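Local coordinates for methionine-binding lipoprotein MetQ (Bacillus subtilis subsp. subtilis, PDB 4GOT) that probably binds methionine and passes it to the membrane permease of the MetNPQ ABC transporter, and also takes part in methionine sulfoxide transport, at residues E19-Y33 with A222-I236. Residues are numbered along the deposited sequence; the frame is centred on the assembly and turned at random.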
loop_
_atom_site.group_PDB
_atom_site.type_symbol
_atom_site.label_atom_id
_atom_site.label_comp_id
_atom_site.label_asym_id
_atom_site.label_seq_id
_atom_site.Cartn_x
_atom_site.Cartn_y
_atom_site.Cartn_z
ATOM N N GLU A 19 -10.650 -1.133 9.015
ATOM C CA GLU A 19 -10.593 -1.253 10.488
ATOM C C GLU A 19 -10.191 0.074 11.213
ATOM O O GLU A 19 -10.734 0.413 12.287
ATOM C CB GLU A 19 -9.605 -2.345 10.892
ATOM C CG GLU A 19 -9.899 -3.711 10.299
ATOM C CD GLU A 19 -9.054 -4.836 10.914
ATOM O OE1 GLU A 19 -7.968 -4.553 11.498
ATOM O OE2 GLU A 19 -9.468 -6.013 10.794
ATOM N N ILE A 20 -9.244 0.806 10.639
ATOM C CA ILE A 20 -8.841 2.109 11.186
ATOM C C ILE A 20 -10.009 3.089 11.126
ATOM O O ILE A 20 -10.314 3.767 12.126
ATOM C CB ILE A 20 -7.628 2.687 10.463
ATOM C CG1 ILE A 20 -6.374 1.878 10.833
ATOM C CG2 ILE A 20 -7.395 4.149 10.850
ATOM C CD1 ILE A 20 -5.230 2.170 9.907
ATOM N N LEU A 21 -10.705 3.098 9.981
ATOM C CA LEU A 21 -11.925 3.915 9.830
ATOM C C LEU A 21 -13.018 3.533 10.838
ATOM O O LEU A 21 -13.669 4.409 11.398
ATOM C CB LEU A 21 -12.475 3.877 8.376
ATOM C CG LEU A 21 -11.600 4.523 7.291
ATOM C CD1 LEU A 21 -12.204 4.359 5.879
ATOM C CD2 LEU A 21 -11.251 5.986 7.594
ATOM N N LYS A 22 -13.219 2.245 11.075
ATOM C CA LYS A 22 -14.215 1.817 12.039
ATOM C C LYS A 22 -13.796 2.285 13.431
ATOM O O LYS A 22 -14.645 2.672 14.229
ATOM C CB LYS A 22 -14.416 0.312 11.982
ATOM C CG LYS A 22 -15.469 -0.263 12.913
ATOM C CD LYS A 22 -15.402 -1.800 12.862
ATOM C CE LYS A 22 -16.638 -2.490 13.442
ATOM N NZ LYS A 22 -16.416 -2.974 14.825
ATOM N N GLU A 23 -12.503 2.272 13.735
ATOM C CA GLU A 23 -12.069 2.827 15.030
ATOM C C GLU A 23 -12.327 4.369 15.104
ATOM O O GLU A 23 -12.733 4.864 16.148
ATOM C CB GLU A 23 -10.606 2.464 15.322
ATOM C CG GLU A 23 -10.169 2.694 16.758
ATOM C CD GLU A 23 -10.670 1.624 17.738
ATOM O OE1 GLU A 23 -11.427 0.700 17.351
ATOM O OE2 GLU A 23 -10.271 1.718 18.916
ATOM N N ALA A 24 -12.116 5.086 13.990
ATOM C CA ALA A 24 -12.330 6.543 13.869
ATOM C C ALA A 24 -13.815 6.943 13.923
ATOM O O ALA A 24 -14.127 8.105 14.218
ATOM C CB ALA A 24 -11.709 7.101 12.575
ATOM N N GLU A 25 -14.730 6.009 13.676
ATOM C CA GLU A 25 -16.181 6.347 13.628
ATOM C C GLU A 25 -16.789 7.099 14.856
ATOM O O GLU A 25 -17.467 8.087 14.686
ATOM C CB GLU A 25 -17.032 5.103 13.301
ATOM C CG GLU A 25 -18.529 5.378 13.279
ATOM C CD GLU A 25 -19.352 4.274 12.624
ATOM O OE1 GLU A 25 -18.954 3.077 12.673
ATOM O OE2 GLU A 25 -20.419 4.619 12.071
ATOM N N PRO A 26 -16.552 6.622 16.085
ATOM C CA PRO A 26 -17.080 7.365 17.239
ATOM C C PRO A 26 -16.419 8.734 17.477
ATOM O O PRO A 26 -17.077 9.648 18.014
ATOM C CB PRO A 26 -16.857 6.417 18.436
ATOM C CG PRO A 26 -15.998 5.312 17.946
ATOM C CD PRO A 26 -16.023 5.297 16.452
ATOM N N LEU A 27 -15.150 8.859 17.092
ATOM C CA LEU A 27 -14.463 10.122 17.153
ATOM C C LEU A 27 -15.014 11.140 16.106
ATOM O O LEU A 27 -15.112 12.354 16.384
ATOM C CB LEU A 27 -12.934 9.925 17.026
ATOM C CG LEU A 27 -12.259 8.946 18.015
ATOM C CD1 LEU A 27 -10.763 8.928 17.682
ATOM C CD2 LEU A 27 -12.459 9.296 19.474
ATOM N N LEU A 28 -15.397 10.656 14.929
ATOM C CA LEU A 28 -16.082 11.514 13.937
ATOM C C LEU A 28 -17.481 11.960 14.365
ATOM O O LEU A 28 -17.869 13.087 14.097
ATOM C CB LEU A 28 -16.193 10.814 12.565
ATOM C CG LEU A 28 -14.949 10.892 11.715
ATOM C CD1 LEU A 28 -15.097 9.937 10.533
ATOM C CD2 LEU A 28 -14.667 12.336 11.294
ATOM N N LYS A 29 -18.251 11.075 14.991
ATOM C CA LYS A 29 -19.558 11.448 15.558
ATOM C C LYS A 29 -19.407 12.550 16.642
ATOM O O LYS A 29 -20.220 13.478 16.714
ATOM C CB LYS A 29 -20.287 10.208 16.104
ATOM C CG LYS A 29 -21.736 10.484 16.502
ATOM C CD LYS A 29 -22.509 9.231 16.913
ATOM C CE LYS A 29 -22.282 8.835 18.381
ATOM N NZ LYS A 29 -23.485 8.191 19.008
ATOM N N GLU A 30 -18.330 12.484 17.427
ATOM C CA GLU A 30 -17.986 13.565 18.392
ATOM C C GLU A 30 -17.697 14.943 17.760
ATOM O O GLU A 30 -17.738 15.979 18.460
ATOM C CB GLU A 30 -16.828 13.135 19.319
ATOM C CG GLU A 30 -17.301 12.225 20.471
ATOM C CD GLU A 30 -16.208 11.346 21.105
ATOM O OE1 GLU A 30 -14.993 11.625 20.929
ATOM O OE2 GLU A 30 -16.573 10.355 21.792
ATOM N N LYS A 31 -17.414 14.938 16.456
ATOM C CA LYS A 31 -17.229 16.133 15.650
ATOM C C LYS A 31 -18.440 16.474 14.792
ATOM O O LYS A 31 -18.392 17.424 14.008
ATOM C CB LYS A 31 -16.012 15.957 14.732
ATOM C CG LYS A 31 -14.686 15.870 15.484
ATOM C CD LYS A 31 -13.521 15.834 14.505
ATOM C CE LYS A 31 -12.204 15.497 15.176
ATOM N NZ LYS A 31 -11.635 16.627 15.945
ATOM N N GLY A 32 -19.495 15.676 14.873
ATOM C CA GLY A 32 -20.704 15.939 14.103
ATOM C C GLY A 32 -20.873 15.208 12.764
ATOM O O GLY A 32 -21.832 15.502 12.049
ATOM N N TYR A 33 -19.969 14.266 12.429
ATOM C CA TYR A 33 -20.004 13.572 11.126
ATOM C C TYR A 33 -20.240 12.076 11.235
ATOM O O TYR A 33 -19.743 11.437 12.165
ATOM C CB TYR A 33 -18.721 13.839 10.300
ATOM C CG TYR A 33 -18.464 15.296 10.075
ATOM C CD1 TYR A 33 -17.779 16.046 11.033
ATOM C CD2 TYR A 33 -18.920 15.943 8.926
ATOM C CE1 TYR A 33 -17.550 17.399 10.848
ATOM C CE2 TYR A 33 -18.710 17.308 8.724
ATOM C CZ TYR A 33 -18.016 18.036 9.686
ATOM O OH TYR A 33 -17.759 19.397 9.527
ATOM N N ALA A 222 -12.118 17.154 9.200
ATOM C CA ALA A 222 -12.576 16.390 10.356
ATOM C C ALA A 222 -12.035 14.952 10.339
ATOM O O ALA A 222 -11.610 14.436 11.377
ATOM C CB ALA A 222 -14.115 16.385 10.418
ATOM N N LEU A 223 -12.067 14.309 9.170
ATOM C CA LEU A 223 -11.511 12.959 8.975
ATOM C C LEU A 223 -9.979 12.949 9.230
ATOM O O LEU A 223 -9.507 12.131 10.021
ATOM C CB LEU A 223 -11.878 12.427 7.583
ATOM C CG LEU A 223 -11.337 11.032 7.218
ATOM C CD1 LEU A 223 -11.974 9.919 8.046
ATOM C CD2 LEU A 223 -11.463 10.806 5.718
HETATM N N MSE A 224 -9.236 13.879 8.618
HETATM C CA MSE A 224 -7.789 13.965 8.808
HETATM C C MSE A 224 -7.445 14.164 10.264
HETATM O O MSE A 224 -6.516 13.563 10.757
HETATM C CB MSE A 224 -7.178 15.105 7.977
HETATM C CG MSE A 224 -7.307 14.916 6.473
HETATM SE SE MSE A 224 -6.927 13.090 5.891
HETATM C CE MSE A 224 -5.046 12.985 6.371
ATOM N N GLU A 225 -8.217 15.020 10.939
ATOM C CA GLU A 225 -8.090 15.274 12.371
ATOM C C GLU A 225 -8.204 14.001 13.212
ATOM O O GLU A 225 -7.381 13.737 14.066
ATOM C CB GLU A 225 -9.138 16.284 12.836
ATOM C CG GLU A 225 -8.692 17.729 12.753
ATOM C CD GLU A 225 -9.695 18.724 13.363
ATOM O OE1 GLU A 225 -10.735 18.301 13.934
ATOM O OE2 GLU A 225 -9.443 19.946 13.269
ATOM N N VAL A 226 -9.266 13.236 13.022
ATOM C CA VAL A 226 -9.412 11.978 13.753
ATOM C C VAL A 226 -8.281 10.971 13.431
ATOM O O VAL A 226 -7.735 10.333 14.358
ATOM C CB VAL A 226 -10.796 11.329 13.532
ATOM C CG1 VAL A 226 -10.823 9.951 14.167
ATOM C CG2 VAL A 226 -11.893 12.213 14.126
ATOM N N LEU A 227 -7.905 10.865 12.154
ATOM C CA LEU A 227 -6.881 9.871 11.724
ATOM C C LEU A 227 -5.457 10.221 12.224
ATOM O O LEU A 227 -4.517 9.373 12.199
ATOM C CB LEU A 227 -6.876 9.676 10.216
ATOM C CG LEU A 227 -8.112 9.081 9.574
ATOM C CD1 LEU A 227 -8.001 9.127 8.040
ATOM C CD2 LEU A 227 -8.387 7.676 10.086
ATOM N N HIS A 228 -5.312 11.430 12.721
ATOM C CA HIS A 228 -4.029 11.832 13.387
ATOM C C HIS A 228 -4.174 11.953 14.880
ATOM O O HIS A 228 -3.233 12.355 15.541
ATOM C CB HIS A 228 -3.451 13.089 12.736
ATOM C CG HIS A 228 -2.928 12.785 11.388
ATOM N ND1 HIS A 228 -1.659 12.282 11.202
ATOM C CD2 HIS A 228 -3.544 12.726 10.176
ATOM C CE1 HIS A 228 -1.506 11.962 9.921
ATOM N NE2 HIS A 228 -2.640 12.212 9.280
ATOM N N SER A 229 -5.344 11.596 15.427
ATOM C CA SER A 229 -5.515 11.658 16.912
ATOM C C SER A 229 -4.560 10.688 17.642
ATOM O O SER A 229 -4.090 9.691 17.061
ATOM C CB SER A 229 -6.965 11.348 17.309
ATOM O OG SER A 229 -7.315 10.004 17.026
ATOM N N LYS A 230 -4.302 10.945 18.915
ATOM C CA LYS A 230 -3.526 9.995 19.729
ATOM C C LYS A 230 -4.242 8.645 19.764
ATOM O O LYS A 230 -3.596 7.624 19.623
ATOM C CB LYS A 230 -3.259 10.499 21.158
ATOM C CG LYS A 230 -2.290 9.601 21.950
ATOM C CD LYS A 230 -2.148 9.988 23.415
ATOM C CE LYS A 230 -1.295 8.987 24.207
ATOM N NZ LYS A 230 0.049 8.713 23.611
ATOM N N LYS A 231 -5.564 8.638 19.934
ATOM C CA LYS A 231 -6.325 7.372 19.932
ATOM C C LYS A 231 -6.100 6.531 18.676
ATOM O O LYS A 231 -5.819 5.340 18.785
ATOM C CB LYS A 231 -7.829 7.617 20.125
ATOM C CG LYS A 231 -8.198 7.935 21.554
ATOM C CD LYS A 231 -9.584 8.550 21.668
ATOM C CE LYS A 231 -10.121 8.405 23.074
ATOM N NZ LYS A 231 -10.950 9.586 23.417
ATOM N N ILE A 232 -6.202 7.129 17.481
ATOM C CA ILE A 232 -5.985 6.362 16.247
ATOM C C ILE A 232 -4.510 5.918 16.062
ATOM O O ILE A 232 -4.263 4.769 15.715
ATOM C CB ILE A 232 -6.606 7.049 15.003
ATOM C CG1 ILE A 232 -8.144 6.968 15.076
ATOM C CG2 ILE A 232 -6.125 6.404 13.713
ATOM C CD1 ILE A 232 -8.711 5.567 15.215
ATOM N N LYS A 233 -3.539 6.780 16.363
ATOM C CA LYS A 233 -2.133 6.378 16.271
ATOM C C LYS A 233 -1.774 5.216 17.208
ATOM O O LYS A 233 -1.071 4.297 16.808
ATOM C CB LYS A 233 -1.190 7.576 16.516
ATOM C CG LYS A 233 -1.219 8.629 15.380
ATOM C CD LYS A 233 -0.154 9.711 15.574
ATOM C CE LYS A 233 -0.225 10.751 14.441
ATOM N NZ LYS A 233 -0.044 10.199 13.066
ATOM N N ASP A 234 -2.249 5.288 18.444
ATOM C CA ASP A 234 -2.081 4.210 19.439
ATOM C C ASP A 234 -2.824 2.915 19.010
ATOM O O ASP A 234 -2.334 1.813 19.227
ATOM C CB ASP A 234 -2.609 4.644 20.804
ATOM C CG ASP A 234 -1.730 5.687 21.491
ATOM O OD1 ASP A 234 -0.547 5.876 21.094
ATOM O OD2 ASP A 234 -2.236 6.297 22.472
ATOM N N PHE A 235 -4.000 3.053 18.421
ATOM C CA PHE A 235 -4.734 1.871 17.886
ATOM C C PHE A 235 -3.911 1.146 16.832
ATOM O O PHE A 235 -3.690 -0.063 16.929
ATOM C CB PHE A 235 -6.111 2.271 17.317
ATOM C CG PHE A 235 -6.804 1.180 16.521
ATOM C CD1 PHE A 235 -7.554 0.198 17.157
ATOM C CD2 PHE A 235 -6.730 1.157 15.131
ATOM C CE1 PHE A 235 -8.213 -0.789 16.420
ATOM C CE2 PHE A 235 -7.371 0.162 14.390
ATOM C CZ PHE A 235 -8.116 -0.807 15.036
ATOM N N ILE A 236 -3.429 1.905 15.851
ATOM C CA ILE A 236 -2.617 1.363 14.778
ATOM C C ILE A 236 -1.396 0.666 15.332
ATOM O O ILE A 236 -1.080 -0.473 14.941
ATOM C CB ILE A 236 -2.176 2.457 13.768
ATOM C CG1 ILE A 236 -3.385 3.014 12.987
ATOM C CG2 ILE A 236 -1.166 1.909 12.756
ATOM C CD1 ILE A 236 -3.102 4.246 12.129
#
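Ile20 enters a hole formed by Leu227, Ile232, Phe235 and Ile236. Its CG2 meets Leu227 CD2 at 3.7 Å, while its CD1 lies 3.7 Å from Ile236 CG1. Ile232 returns the knob, sitting among Ile20, Glu23, Ala24 and Leu27. These two knobs make the tightly packed part. Ala24 CB faces Val226. On the side facing the sheet, Leu21 and Leu28 meet Leu223 and also touch strands 7-12 and 34-38.

Towards solvent the contact is looser and more polar. With Glu23 CG anti to the backbone N (chi1 -166°), CG lies over one face of the Phe235 ring, 3.8 Å from its centroid, a CH-pi contact. The bend at chi2 then turns the carboxylate onto the ring, the planes 16° apart. An alanine in place of Phe235 would probably leave the Glu23 chain without its apolar seat and open one wall of the Ile20 hole. At the other end, the exposed Lys31 forms a salt bridge from NZ to Glu225 OE1 (2.8 Å), on the anti side and tilted out of the carboxylate plane.

Helix 230-236 runs nearly antiparallel to helix 19-29, at 159°. Helix 19-29 lies on the strands, and helices 222-227 and 230-236 pack against it with knobs-into-holes contacts, in one lobe of the two-lobed periplasmic-binding-protein fold.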